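Local coordinates for protein putative TIM-barrel metal-dependent hydrolase (Mycobacterium avium subsp. paratuberculosis S397, PDB 4DZI) that is probably a metal-dependent amidohydrolase with a TIM-barrel fold that holds a pair of metal ions, cadmium in this crystal, in its probable active site, at residues P167-A172 against K190-R195; V194-V199 against S232-L237; V227-S232 against L287-I292; S296-R301 against V329-Y334. All coordinates share one frame; numbering follows the deposited sequence. Where two conformers were deposited one is given.

Interactions 1, 3 and 4 lie along one parallel sheet of the barrel, with strand order 192-193, 227-230, 289-292, 329-331. Interaction 1 joins 167-172 to strand 192-193, interaction 3 pairs strands 227-230 and 289-292, and interaction 4 sets helix 298-312 against strand 329-331. Interaction 2 joins the loops that follow strands 192-193 and 227-230, sharing Val194 and Arg195 with interaction 1 and Ser232 with interaction 3. Along the chain, interaction 1 closes before 3 opens, the segments of 2 and 3 alternate, and 4 comes last. The centres of 1 and 3 are about 9 Å apart, those of 1 and 4 about 20 Å. Interaction 3 supplies a metal ligand; interactions 2 and 4 touch the second subunit.

Interaction 1: residues P167-A172 against K190-R195; sequences PIVSLA and KLVLVR
Leu193 is held by Pro167 and Val169 through two backbone hydrogen bonds. Its N donates to Pro167 O at 2.8 Å, and its O accepts from Val169 N at 2.9 Å. Both are nearly straight, with angles of 172° and 170° at the hydrogen. Ile168 sits between these two bonds and forms a single bridge with Leu193. Ile168 CA-H makes a CA-H...O contact with Leu193 O, at 3.4 Å from CA. A water continues the link. It donates to Val169 O and accepts from Arg195 N.

The valines pack beside this single bridge. Val169 CG2 lies beside its own backbone N and reaches Val192 CB at 4.0 Å, the two side chains crossing at a slant. Val194 CG2 comes to 3.6 Å from Val169 O and packs near Val169 CB. Leu171 CD1 makes a looser contact with Val194 CG1 at 4.4 Å. At the other end, Pro167 CD rests 3.2 Å from Leu191 O.

Segment 167-172 follows strand 163-165, and helix 174-186 lies between the two segments, consistent with a beta-alpha-beta crossover of the TIM barrel, right-handed as in that fold. The touching parts run in roughly the same direction, 38° apart. The helix lies against the valine side: Val181 touches Val169, and Val184 touches Pro167 and Val192. Helix 136-153 packs on Ile168 through Phe146, while its Asn147 OD1 accepts from Ile168 N. Ser170 OG accepts from Ala172 N in an ST turn just before helix 174-186. Strand 192-193 has strand 227-230 on its other edge, where Val192 and Val194 bond to Gly228.

Interaction 2: residues V194-V199 against S232-L237; sequences VRPAPV and SDSGYL
Arg195 and Pro196 meet Ser232, Asp233 and Ser234 in a polar contact between two loops, those that follow strands 192-193 and 227-230. Arg195 NH1 donates to Asp233 O at 2.9 Å. The oxygen lies in the guanidinium plane, and the nitrogen lies in the carbonyl plane on a lone pair. The side chain gets there by running extended from the backbone and bending at chi3 (58°). On the way its CG passes Ser232 CB at 3.8 Å. Ala197 CB sits over the centre of one guanidinium face. NH1 has a second partner in Glu130, a salt bridge that probably steadies the positive charge.

Ser234 OG donates to Pro196 O at 2.6 Å, approaching from above the carbonyl plane. Pro196 is the centre of an inverse gamma turn. Such loops on the C-terminal side of the barrel strands surround the metal site of a TIM-barrel hydrolase, and the side chain of Ser232 is about 9 Å from a cadmium ion. Asp233 OD1 accepts from Gly235 N in an Asx turn. Ser232 OG bonds back to His230 O and lies 3.6 Å from Pro196 CD. Trp243 of the second subunit packs on Pro198 and hydrogen-bonds Tyr236 OH.

Interaction 3: residues V227-S232 against L287-I292; sequences VGFHLS and LKAVSI. With CD (cadmium ion), chain Q.
Val227, Phe229 and Leu231 bond to Lys288, Val290 and Ile292 through five backbone hydrogen bonds. The parallel register runs from Val227 opposite Ala289 to His230 opposite Ile292. Val227 N donates to Lys288 O, and Val227 O accepts from Val290 N. Phe229 N then donates to Val290 O at 2.8 Å, and Phe229 O accepts from Ile292 N. Leu231 N completes the ladder with a longer bond of 3.2 Å to Ile292 O. The strand axes approach to 4.7 Å, with an angle of 19° between them.

Apolar contacts lie on both faces of the sheet. On the face of Val227, Phe229 and Ala289, Val227 CG1 meets Ala289 CB at 3.7 Å. Ala289 CB also lies at the edge of the Phe229 ring, near CE2, while Val227 CG2 sits over one face of that ring. On the other face, Val290 CG1 packs 3.6 Å from Gly228 CA.

These are neighbouring strands of the TIM barrel, and the metal ligand stands at their C-terminal ends. His230 NE2 binds a cadmium ion at 2.4 Å, together with Asp13, His15, Glu293 and Asp356. His230 CG is anti to the backbone N (chi1 -175°), which sets the imidazole beside Ile292. There CD2 meets Ile292 CG2 at 3.6 Å, and Ile292 O lies over one ring face. His230 ND1 donates to Leu231 O at 2.7 Å, a second grip that fixes the ring's rotation.

Interaction 4: residues S296-R301 against V329-Y334; sequences SYFVHR and VWIAPY. With SO4 (sulfate ion), chain J.
Ser296 and Pro333 bring the backbones closest, their CA atoms 4.8 Å apart. The segment 296-301 enters helix 298-312, with Val299 N bonded to Ser296 O. The segment 329-334 starts as strand 329-331, directly after helix 321-328, and ends in a loop.

Ile331 carries the contact with both its branches. With CG1 anti to the carbonyl carbon (chi1 -63°) and the chain extended at chi2 (172°), CD1 reaches the helix, while CG2 goes to Ser296. CD1 meets Val299 CG2 at 3.4 Å, a closeness that is doubtful, since Val299 was deposited in two conformers. CD1 also lies 3.9 Å from Phe298 CZ, the two side chains coming from opposite directions. In the same conformer, and with the same doubt, Val299 CG2 sits over the centre of one Phe298 ring face. Ile331 CG2 reaches Ser296 CB at 3.8 Å. Ser296 OG passes 3.7 Å from Pro333 CB, and its polar partner is Asp337, which also accepts from Tyr334 N.

Arg301 binds a sulfate ion, probably from the crystallisation liquor. Its NH2 donates to sulfate O3 at 2.7 Å, with the oxygen at the guanidinium edge. Arg266 and Arg305 of both subunits also bond this anion, and Asp265 pairs with Arg301 NH1.

His300 meets His300 of the second subunit, so this part of the helix lies at the dimer interface. Helix 339-346 packs on Ser296, Val299 and Pro333, and helix 266-277 on Phe298. Strand 289-292 runs beside strand 329-331 in the barrel sheet, bonded to it through Trp330.

Interaction 1: residues P167-A172 against K190-R195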
loop_
_atom_site.group_PDB
_atom_site.type_symbol
_atom_site.label_atom_id
_atom_site.label_comp_id
_atom_site.label_asym_id
_atom_site.label_seq_id
_atom_site.Cartn_x
_atom_site.Cartn_y
_atom_site.Cartn_z
ATOM N N PRO C 167 15.653 13.932 -19.107
ATOM C CA PRO C 167 15.737 15.004 -18.118
ATOM C C PRO C 167 14.581 14.846 -17.112
ATOM O O PRO C 167 13.628 14.096 -17.373
ATOM C CB PRO C 167 15.522 16.287 -18.939
ATOM C CG PRO C 167 14.718 15.822 -20.121
ATOM C CD PRO C 167 15.180 14.408 -20.430
ATOM N N ILE C 168 14.668 15.556 -15.999
ATOM C CA ILE C 168 13.592 15.513 -14.987
ATOM C C ILE C 168 12.653 16.681 -15.213
ATOM O O ILE C 168 13.108 17.795 -15.488
ATOM C CB ILE C 168 14.172 15.572 -13.560
ATOM C CG1 ILE C 168 15.031 14.329 -13.281
ATOM C CG2 ILE C 168 13.040 15.672 -12.527
ATOM C CD1 ILE C 168 15.826 14.414 -11.989
ATOM N N VAL C 169 11.347 16.446 -15.091
ATOM C CA VAL C 169 10.375 17.552 -15.038
ATOM C C VAL C 169 9.700 17.479 -13.681
ATOM O O VAL C 169 9.142 16.427 -13.331
ATOM C CB VAL C 169 9.328 17.474 -16.143
ATOM C CG1 VAL C 169 8.269 18.551 -15.944
ATOM C CG2 VAL C 169 10.032 17.655 -17.489
ATOM N N SER C 170 9.821 18.551 -12.894
ATOM C CA SER C 170 9.025 18.676 -11.684
ATOM C C SER C 170 7.791 19.504 -12.000
ATOM O O SER C 170 7.876 20.572 -12.627
ATOM C CB SER C 170 9.789 19.371 -10.558
ATOM O OG SER C 170 8.903 19.606 -9.441
ATOM N N LEU C 171 6.646 19.034 -11.526
ATOM C CA LEU C 171 5.408 19.790 -11.648
ATOM C C LEU C 171 5.157 20.702 -10.426
ATOM O O LEU C 171 4.035 21.223 -10.296
ATOM C CB LEU C 171 4.227 18.829 -11.781
ATOM C CG LEU C 171 4.218 18.060 -13.098
ATOM C CD1 LEU C 171 3.224 16.914 -13.099
ATOM C CD2 LEU C 171 3.924 19.038 -14.215
ATOM N N ALA C 172 6.157 20.906 -9.562
ATOM C CA ALA C 172 5.945 21.623 -8.296
ATOM C C ALA C 172 5.422 23.033 -8.533
ATOM O O ALA C 172 4.602 23.528 -7.772
ATOM C CB ALA C 172 7.207 21.634 -7.430
ATOM N N LYS C 190 13.473 12.913 -25.750
ATOM C CA LYS C 190 12.549 11.927 -26.294
ATOM C C LYS C 190 11.779 11.199 -25.176
ATOM O O LYS C 190 10.864 10.400 -25.452
ATOM C CB LYS C 190 13.298 10.897 -27.156
ATOM C CG LYS C 190 14.067 11.508 -28.325
ATOM C CD LYS C 190 13.161 12.290 -29.242
ATOM C CE LYS C 190 13.875 12.586 -30.578
ATOM N NZ LYS C 190 15.084 13.437 -30.389
ATOM N N LEU C 191 12.209 11.441 -23.942
ATOM C CA LEU C 191 11.593 10.812 -22.745
ATOM C C LEU C 191 11.846 11.796 -21.608
ATOM O O LEU C 191 12.948 12.381 -21.537
ATOM C CB LEU C 191 12.260 9.455 -22.421
ATOM C CG LEU C 191 11.835 8.736 -21.123
ATOM C CD1 LEU C 191 10.361 8.323 -21.150
ATOM C CD2 LEU C 191 12.710 7.512 -20.912
ATOM N N VAL C 192 10.846 12.058 -20.755
ATOM C CA VAL C 192 11.105 12.892 -19.581
ATOM C C VAL C 192 10.726 12.086 -18.334
ATOM O O VAL C 192 9.810 11.253 -18.392
ATOM C CB VAL C 192 10.319 14.222 -19.588
ATOM C CG1 VAL C 192 10.541 14.968 -20.899
ATOM C CG2 VAL C 192 8.839 13.954 -19.362
ATOM N N LEU C 193 11.390 12.349 -17.222
ATOM C CA LEU C 193 11.055 11.648 -15.975
ATOM C C LEU C 193 10.259 12.570 -15.069
ATOM O O LEU C 193 10.683 13.686 -14.792
ATOM C CB LEU C 193 12.334 11.248 -15.224
ATOM C CG LEU C 193 13.237 10.349 -16.048
ATOM C CD1 LEU C 193 14.453 10.009 -15.178
ATOM C CD2 LEU C 193 12.518 9.080 -16.487
ATOM N N VAL C 194 9.106 12.109 -14.590
ATOM C CA VAL C 194 8.416 12.809 -13.528
ATOM C C VAL C 194 8.445 11.862 -12.343
ATOM O O VAL C 194 8.337 10.650 -12.527
ATOM C CB VAL C 194 6.956 13.121 -13.941
ATOM C CG1 VAL C 194 6.124 13.622 -12.745
ATOM C CG2 VAL C 194 6.932 14.192 -15.048
ATOM N N ARG C 195 8.656 12.406 -11.151
ATOM C CA ARG C 195 8.814 11.537 -10.003
ATOM C C ARG C 195 7.489 10.829 -9.640
ATOM O O ARG C 195 6.449 11.466 -9.586
ATOM C CB ARG C 195 9.331 12.334 -8.819
ATOM C CG ARG C 195 9.682 11.438 -7.626
ATOM C CD ARG C 195 10.408 12.215 -6.528
ATOM N NE ARG C 195 9.581 13.337 -6.077
ATOM C CZ ARG C 195 9.227 13.563 -4.816
ATOM N NH1 ARG C 195 9.612 12.749 -3.826
ATOM N NH2 ARG C 195 8.493 14.643 -4.532
HETATM O O HOH W 1 9.048 15.209 -10.972
#

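Interaction 2: residues V194-V199 against S232-L237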
loop_
_atom_site.group_PDB
_atom_site.type_symbol
_atom_site.label_atom_id
_atom_site.label_comp_id
_atom_site.label_asym_id
_atom_site.label_seq_id
_atom_site.Cartn_x
_atom_site.Cartn_y
_atom_site.Cartn_z
ATOM N N VAL C 194 9.106 12.109 -14.590
ATOM C CA VAL C 194 8.416 12.809 -13.528
ATOM C C VAL C 194 8.445 11.862 -12.343
ATOM O O VAL C 194 8.337 10.650 -12.527
ATOM C CB VAL C 194 6.956 13.121 -13.941
ATOM C CG1 VAL C 194 6.124 13.622 -12.745
ATOM C CG2 VAL C 194 6.932 14.192 -15.048
ATOM N N ARG C 195 8.656 12.406 -11.151
ATOM C CA ARG C 195 8.814 11.537 -10.003
ATOM C C ARG C 195 7.489 10.829 -9.640
ATOM O O ARG C 195 6.449 11.466 -9.586
ATOM C CB ARG C 195 9.331 12.334 -8.819
ATOM C CG ARG C 195 9.682 11.438 -7.626
ATOM C CD ARG C 195 10.408 12.215 -6.528
ATOM N NE ARG C 195 9.581 13.337 -6.077
ATOM C CZ ARG C 195 9.227 13.563 -4.816
ATOM N NH1 ARG C 195 9.612 12.749 -3.826
ATOM N NH2 ARG C 195 8.493 14.643 -4.532
ATOM N N PRO C 196 7.541 9.517 -9.363
ATOM C CA PRO C 196 6.289 8.800 -8.990
ATOM C C PRO C 196 5.958 9.082 -7.523
ATOM O O PRO C 196 6.227 8.271 -6.649
ATOM C CB PRO C 196 6.637 7.315 -9.195
ATOM C CG PRO C 196 8.149 7.265 -9.098
ATOM C CD PRO C 196 8.644 8.592 -9.656
ATOM N N ALA C 197 5.404 10.257 -7.277
ATOM C CA ALA C 197 5.196 10.722 -5.911
ATOM C C ALA C 197 4.194 11.861 -5.990
ATOM O O ALA C 197 3.991 12.462 -7.054
ATOM C CB ALA C 197 6.516 11.280 -5.332
ATOM N N PRO C 198 3.588 12.189 -4.860
ATOM C CA PRO C 198 2.784 13.422 -4.789
ATOM C C PRO C 198 3.567 14.632 -5.289
ATOM O O PRO C 198 4.776 14.744 -5.053
ATOM C CB PRO C 198 2.500 13.547 -3.288
ATOM C CG PRO C 198 2.510 12.128 -2.795
ATOM C CD PRO C 198 3.662 11.488 -3.564
ATOM N N VAL C 199 2.900 15.530 -6.001
ATOM C CA VAL C 199 3.583 16.729 -6.498
ATOM C C VAL C 199 3.632 17.779 -5.401
ATOM O O VAL C 199 2.589 18.169 -4.859
ATOM C CB VAL C 199 2.836 17.327 -7.733
ATOM C CG1 VAL C 199 3.507 18.615 -8.169
ATOM C CG2 VAL C 199 2.790 16.327 -8.895
ATOM N N SER C 232 12.206 6.006 -7.100
ATOM C CA SER C 232 12.805 7.245 -6.575
ATOM C C SER C 232 12.661 7.250 -5.065
ATOM O O SER C 232 11.995 6.371 -4.508
ATOM C CB SER C 232 12.031 8.468 -7.103
ATOM O OG SER C 232 12.107 8.581 -8.544
ATOM N N ASP C 233 13.228 8.266 -4.406
ATOM C CA ASP C 233 12.703 8.594 -3.068
ATOM C C ASP C 233 11.391 9.320 -3.271
ATOM O O ASP C 233 11.355 10.479 -3.645
ATOM C CB ASP C 233 13.664 9.506 -2.292
ATOM C CG ASP C 233 13.208 9.740 -0.864
ATOM O OD1 ASP C 233 12.063 9.365 -0.521
ATOM O OD2 ASP C 233 13.996 10.288 -0.071
ATOM N N SER C 234 10.276 8.626 -3.014
ATOM C CA SER C 234 8.953 9.165 -3.227
ATOM C C SER C 234 8.294 9.571 -1.906
ATOM O O SER C 234 7.113 9.914 -1.901
ATOM C CB SER C 234 8.079 8.112 -3.922
ATOM O OG SER C 234 8.465 7.938 -5.299
ATOM N N GLY C 235 9.086 9.569 -0.848
ATOM C CA GLY C 235 8.594 9.972 0.486
ATOM C C GLY C 235 7.808 8.879 1.175
ATOM O O GLY C 235 7.151 9.160 2.202
ATOM N N TYR C 236 7.845 7.647 0.649
ATOM C CA TYR C 236 7.038 6.545 1.255
ATOM C C TYR C 236 7.524 5.996 2.581
ATOM O O TYR C 236 6.823 5.250 3.263
ATOM C CB TYR C 236 6.713 5.432 0.234
ATOM C CG TYR C 236 5.458 5.738 -0.546
ATOM C CD1 TYR C 236 5.379 6.844 -1.396
ATOM C CD2 TYR C 236 4.333 4.932 -0.409
ATOM C CE1 TYR C 236 4.217 7.119 -2.089
ATOM C CE2 TYR C 236 3.170 5.186 -1.095
ATOM C CZ TYR C 236 3.107 6.277 -1.933
ATOM O OH TYR C 236 1.947 6.563 -2.591
ATOM N N LEU C 237 8.726 6.368 2.979
ATOM C CA LEU C 237 9.121 6.015 4.340
ATOM C C LEU C 237 8.164 6.601 5.390
ATOM O O LEU C 237 8.241 6.191 6.533
ATOM C CB LEU C 237 10.567 6.403 4.622
ATOM C CG LEU C 237 11.562 5.479 3.921
ATOM C CD1 LEU C 237 12.986 6.000 4.075
ATOM C CD2 LEU C 237 11.457 4.054 4.433
#

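Interaction 3: residues V227-S232 against L287-I292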
loop_
_atom_site.group_PDB
_atom_site.type_symbol
_atom_site.label_atom_id
_atom_site.label_comp_id
_atom_site.label_asym_id
_atom_site.label_seq_id
_atom_site.Cartn_x
_atom_site.Cartn_y
_atom_site.Cartn_z
ATOM N N VAL C 227 6.059 10.204 -20.580
ATOM C CA VAL C 227 6.518 10.483 -19.234
ATOM C C VAL C 227 7.002 9.164 -18.655
ATOM O O VAL C 227 6.314 8.138 -18.733
ATOM C CB VAL C 227 5.404 11.096 -18.346
ATOM C CG1 VAL C 227 4.116 10.268 -18.408
ATOM C CG2 VAL C 227 5.912 11.284 -16.916
ATOM N N GLY C 228 8.195 9.180 -18.068
ATOM C CA GLY C 228 8.676 7.969 -17.413
ATOM C C GLY C 228 8.639 8.150 -15.914
ATOM O O GLY C 228 8.877 9.244 -15.410
ATOM N N PHE C 229 8.291 7.059 -15.214
ATOM C CA PHE C 229 8.239 7.035 -13.757
ATOM C C PHE C 229 9.235 5.987 -13.266
ATOM O O PHE C 229 9.007 4.777 -13.398
ATOM C CB PHE C 229 6.821 6.638 -13.256
ATOM C CG PHE C 229 5.773 7.680 -13.546
ATOM C CD1 PHE C 229 5.775 8.886 -12.871
ATOM C CD2 PHE C 229 4.811 7.462 -14.526
ATOM C CE1 PHE C 229 4.815 9.861 -13.154
ATOM C CE2 PHE C 229 3.850 8.446 -14.820
ATOM C CZ PHE C 229 3.860 9.643 -14.132
ATOM N N HIS C 230 10.355 6.448 -12.725
ATOM C CA HIS C 230 11.400 5.537 -12.260
ATOM C C HIS C 230 11.446 5.541 -10.783
ATOM O O HIS C 230 11.276 6.602 -10.176
ATOM C CB HIS C 230 12.775 6.027 -12.759
ATOM C CG HIS C 230 13.918 5.073 -12.424
ATOM N ND1 HIS C 230 14.508 5.009 -11.197
ATOM C CD2 HIS C 230 14.522 4.090 -13.196
ATOM C CE1 HIS C 230 15.449 4.049 -11.201
ATOM N NE2 HIS C 230 15.454 3.474 -12.409
ATOM N N LEU C 231 11.685 4.366 -10.204
ATOM C CA LEU C 231 11.890 4.231 -8.759
ATOM C C LEU C 231 12.701 5.400 -8.189
ATOM O O LEU C 231 13.802 5.687 -8.658
ATOM C CB LEU C 231 12.660 2.935 -8.496
ATOM C CG LEU C 231 12.681 2.503 -7.043
ATOM C CD1 LEU C 231 11.269 2.108 -6.585
ATOM C CD2 LEU C 231 13.659 1.338 -6.871
ATOM N N SER C 232 12.206 6.006 -7.100
ATOM C CA SER C 232 12.805 7.245 -6.575
ATOM C C SER C 232 12.661 7.250 -5.065
ATOM O O SER C 232 11.995 6.371 -4.508
ATOM C CB SER C 232 12.031 8.468 -7.103
ATOM O OG SER C 232 12.107 8.581 -8.544
ATOM N N LEU C 287 -1.180 10.684 -24.482
ATOM C CA LEU C 287 -0.058 10.658 -23.517
ATOM C C LEU C 287 0.398 9.232 -23.271
ATOM O O LEU C 287 -0.420 8.345 -23.023
ATOM C CB LEU C 287 -0.443 11.308 -22.195
ATOM C CG LEU C 287 0.709 11.434 -21.181
ATOM C CD1 LEU C 287 1.754 12.457 -21.650
ATOM C CD2 LEU C 287 0.156 11.908 -19.833
ATOM N N LYS C 288 1.713 9.002 -23.382
ATOM C CA LYS C 288 2.301 7.698 -23.137
ATOM C C LYS C 288 3.063 7.759 -21.828
ATOM O O LYS C 288 3.661 8.779 -21.490
ATOM C CB LYS C 288 3.215 7.296 -24.293
ATOM C CG LYS C 288 2.461 7.116 -25.617
ATOM C CD LYS C 288 3.450 6.920 -26.771
ATOM C CE LYS C 288 4.094 8.271 -27.069
ATOM N NZ LYS C 288 5.363 8.181 -27.856
ATOM N N ALA C 289 2.972 6.685 -21.051
ATOM C CA ALA C 289 3.725 6.617 -19.811
ATOM C C ALA C 289 4.472 5.304 -19.708
ATOM O O ALA C 289 4.065 4.260 -20.265
ATOM C CB ALA C 289 2.790 6.767 -18.612
ATOM N N VAL C 290 5.567 5.318 -18.961
ATOM C CA VAL C 290 6.345 4.082 -18.806
ATOM C C VAL C 290 6.808 3.987 -17.356
ATOM O O VAL C 290 7.285 4.954 -16.786
ATOM C CB VAL C 290 7.572 3.965 -19.779
ATOM C CG1 VAL C 290 8.513 5.174 -19.650
ATOM C CG2 VAL C 290 8.336 2.646 -19.545
ATOM N N SER C 291 6.678 2.783 -16.783
ATOM C CA SER C 291 7.151 2.490 -15.421
ATOM C C SER C 291 8.488 1.777 -15.498
ATOM O O SER C 291 8.592 0.743 -16.167
ATOM C CB SER C 291 6.107 1.595 -14.721
ATOM O OG SER C 291 6.641 1.057 -13.517
ATOM N N ILE C 292 9.514 2.347 -14.866
ATOM C CA ILE C 292 10.859 1.753 -14.909
ATOM C C ILE C 292 11.380 1.446 -13.494
ATOM O O ILE C 292 11.371 2.316 -12.618
ATOM C CB ILE C 292 11.840 2.723 -15.627
ATOM C CG1 ILE C 292 11.231 3.233 -16.951
ATOM C CG2 ILE C 292 13.204 2.051 -15.835
ATOM C CD1 ILE C 292 12.086 4.263 -17.682
HETATM CD CD CD Q . 16.953 1.750 -12.990
#

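Interaction 4: residues S296-R301 against V329-Y334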
loop_
_atom_site.group_PDB
_atom_site.type_symbol
_atom_site.label_atom_id
_atom_site.label_comp_id
_atom_site.label_asym_id
_atom_site.label_seq_id
_atom_site.Cartn_x
_atom_site.Cartn_y
_atom_site.Cartn_z
ATOM N N SER C 296 6.340 -5.166 -11.870
ATOM C CA SER C 296 5.065 -5.179 -12.560
ATOM C C SER C 296 4.023 -5.793 -11.647
ATOM O O SER C 296 2.873 -5.862 -12.019
ATOM C CB SER C 296 5.133 -5.995 -13.875
ATOM O OG SER C 296 5.416 -7.377 -13.648
ATOM N N TYR C 297 4.424 -6.194 -10.440
ATOM C CA TYR C 297 3.430 -6.807 -9.538
ATOM C C TYR C 297 2.320 -5.846 -9.168
ATOM O O TYR C 297 1.227 -6.278 -8.796
ATOM C CB TYR C 297 4.150 -7.190 -8.265
ATOM C CG TYR C 297 3.415 -8.089 -7.312
ATOM C CD1 TYR C 297 3.026 -9.338 -7.689
ATOM C CD2 TYR C 297 3.177 -7.676 -6.003
ATOM C CE1 TYR C 297 2.389 -10.193 -6.797
ATOM C CE2 TYR C 297 2.547 -8.509 -5.110
ATOM C CZ TYR C 297 2.159 -9.764 -5.511
ATOM O OH TYR C 297 1.560 -10.608 -4.596
ATOM N N PHE C 298 2.575 -4.546 -9.228
ATOM C CA PHE C 298 1.535 -3.584 -8.905
ATOM C C PHE C 298 0.279 -3.668 -9.796
ATOM O O PHE C 298 -0.825 -3.267 -9.388
ATOM C CB PHE C 298 2.055 -2.133 -8.912
ATOM C CG PHE C 298 2.268 -1.556 -10.297
ATOM C CD1 PHE C 298 1.248 -0.847 -10.938
ATOM C CD2 PHE C 298 3.503 -1.645 -10.913
ATOM C CE1 PHE C 298 1.413 -0.304 -12.209
ATOM C CE2 PHE C 298 3.683 -1.089 -12.170
ATOM C CZ PHE C 298 2.645 -0.410 -12.815
ATOM N N VAL C 299 0.432 -4.155 -11.024
ATOM C CA VAL C 299 -0.641 -4.081 -12.008
ATOM C C VAL C 299 -1.909 -4.790 -11.554
ATOM O O VAL C 299 -3.008 -4.284 -11.695
ATOM C CB VAL C 299 -0.179 -4.705 -13.341
ATOM C CG1 VAL C 299 -1.280 -4.643 -14.387
ATOM C CG2 VAL C 299 1.058 -3.980 -13.836
ATOM N N HIS C 300 -1.750 -5.985 -11.039
ATOM C CA HIS C 300 -2.974 -6.718 -10.779
ATOM C C HIS C 300 -3.792 -6.115 -9.655
ATOM O O HIS C 300 -5.005 -6.116 -9.739
ATOM C CB HIS C 300 -2.738 -8.203 -10.601
ATOM C CG HIS C 300 -2.145 -8.546 -9.284
ATOM N ND1 HIS C 300 -0.852 -8.276 -8.988
ATOM C CD2 HIS C 300 -2.692 -9.165 -8.164
ATOM C CE1 HIS C 300 -0.593 -8.678 -7.722
ATOM N NE2 HIS C 300 -1.717 -9.230 -7.221
ATOM N N ARG C 301 -3.154 -5.586 -8.608
ATOM C CA ARG C 301 -3.942 -4.917 -7.547
ATOM C C ARG C 301 -4.552 -3.649 -8.063
ATOM O O ARG C 301 -5.668 -3.296 -7.704
ATOM C CB ARG C 301 -3.088 -4.575 -6.301
ATOM C CG ARG C 301 -2.424 -5.778 -5.642
ATOM C CD ARG C 301 -0.898 -5.696 -5.751
ATOM N NE ARG C 301 -0.424 -4.460 -5.121
ATOM C CZ ARG C 301 0.834 -4.036 -5.186
ATOM N NH1 ARG C 301 1.714 -4.775 -5.859
ATOM N NH2 ARG C 301 1.206 -2.870 -4.614
ATOM N N VAL C 329 0.166 2.773 -21.086
ATOM C CA VAL C 329 1.256 2.530 -20.126
ATOM C C VAL C 329 2.076 1.305 -20.529
ATOM O O VAL C 329 1.565 0.207 -20.759
ATOM C CB VAL C 329 0.732 2.356 -18.678
ATOM C CG1 VAL C 329 1.867 2.136 -17.663
ATOM C CG2 VAL C 329 -0.140 3.562 -18.288
ATOM N N TRP C 330 3.393 1.510 -20.604
ATOM C CA TRP C 330 4.331 0.444 -20.784
ATOM C C TRP C 330 5.015 0.160 -19.467
ATOM O O TRP C 330 5.234 1.055 -18.670
ATOM C CB TRP C 330 5.400 0.909 -21.793
ATOM C CG TRP C 330 5.012 0.868 -23.260
ATOM C CD1 TRP C 330 5.468 -0.016 -24.235
ATOM C CD2 TRP C 330 4.146 1.805 -23.975
ATOM N NE1 TRP C 330 4.924 0.293 -25.447
ATOM C CE2 TRP C 330 4.122 1.368 -25.356
ATOM C CE3 TRP C 330 3.387 2.905 -23.603
ATOM C CZ2 TRP C 330 3.373 2.033 -26.327
ATOM C CZ3 TRP C 330 2.630 3.556 -24.574
ATOM C CH2 TRP C 330 2.640 3.136 -25.915
ATOM N N ILE C 331 5.417 -1.081 -19.276
ATOM C CA ILE C 331 6.012 -1.498 -18.002
ATOM C C ILE C 331 7.286 -2.315 -18.195
ATOM O O ILE C 331 7.278 -3.343 -18.891
ATOM C CB ILE C 331 5.004 -2.346 -17.219
ATOM C CG1 ILE C 331 3.779 -1.491 -16.877
ATOM C CG2 ILE C 331 5.665 -2.869 -15.940
ATOM C CD1 ILE C 331 2.653 -2.298 -16.270
ATOM N N ALA C 332 8.389 -1.868 -17.583
ATOM C CA ALA C 332 9.585 -2.706 -17.469
ATOM C C ALA C 332 9.465 -3.542 -16.196
ATOM O O ALA C 332 9.576 -3.000 -15.097
ATOM C CB ALA C 332 10.850 -1.836 -17.375
ATOM N N PRO C 333 9.243 -4.844 -16.327
ATOM C CA PRO C 333 9.062 -5.670 -15.126
ATOM C C PRO C 333 10.380 -5.986 -14.415
ATOM O O PRO C 333 11.494 -5.791 -14.952
ATOM C CB PRO C 333 8.485 -6.974 -15.700
ATOM C CG PRO C 333 9.188 -7.073 -17.064
ATOM C CD PRO C 333 9.106 -5.639 -17.563
ATOM N N TYR C 334 10.269 -6.506 -13.194
ATOM C CA TYR C 334 11.446 -7.078 -12.548
ATOM C C TYR C 334 11.697 -8.467 -13.168
ATOM O O TYR C 334 10.772 -9.124 -13.673
ATOM C CB TYR C 334 11.287 -7.164 -10.998
ATOM C CG TYR C 334 11.433 -5.854 -10.202
ATOM C CD1 TYR C 334 12.314 -4.843 -10.596
ATOM C CD2 TYR C 334 10.720 -5.651 -9.008
ATOM C CE1 TYR C 334 12.450 -3.668 -9.850
ATOM C CE2 TYR C 334 10.857 -4.482 -8.267
ATOM C CZ TYR C 334 11.714 -3.477 -8.686
ATOM O OH TYR C 334 11.851 -2.281 -7.934
HETATM S S SO4 J . -0.624 -2.590 -1.604
HETATM O O1 SO4 J . -1.813 -1.990 -1.031
HETATM O O2 SO4 J . -0.788 -3.949 -2.190
HETATM O O3 SO4 J . -0.407 -1.719 -2.794
HETATM O O4 SO4 J . 0.667 -2.496 -0.946
#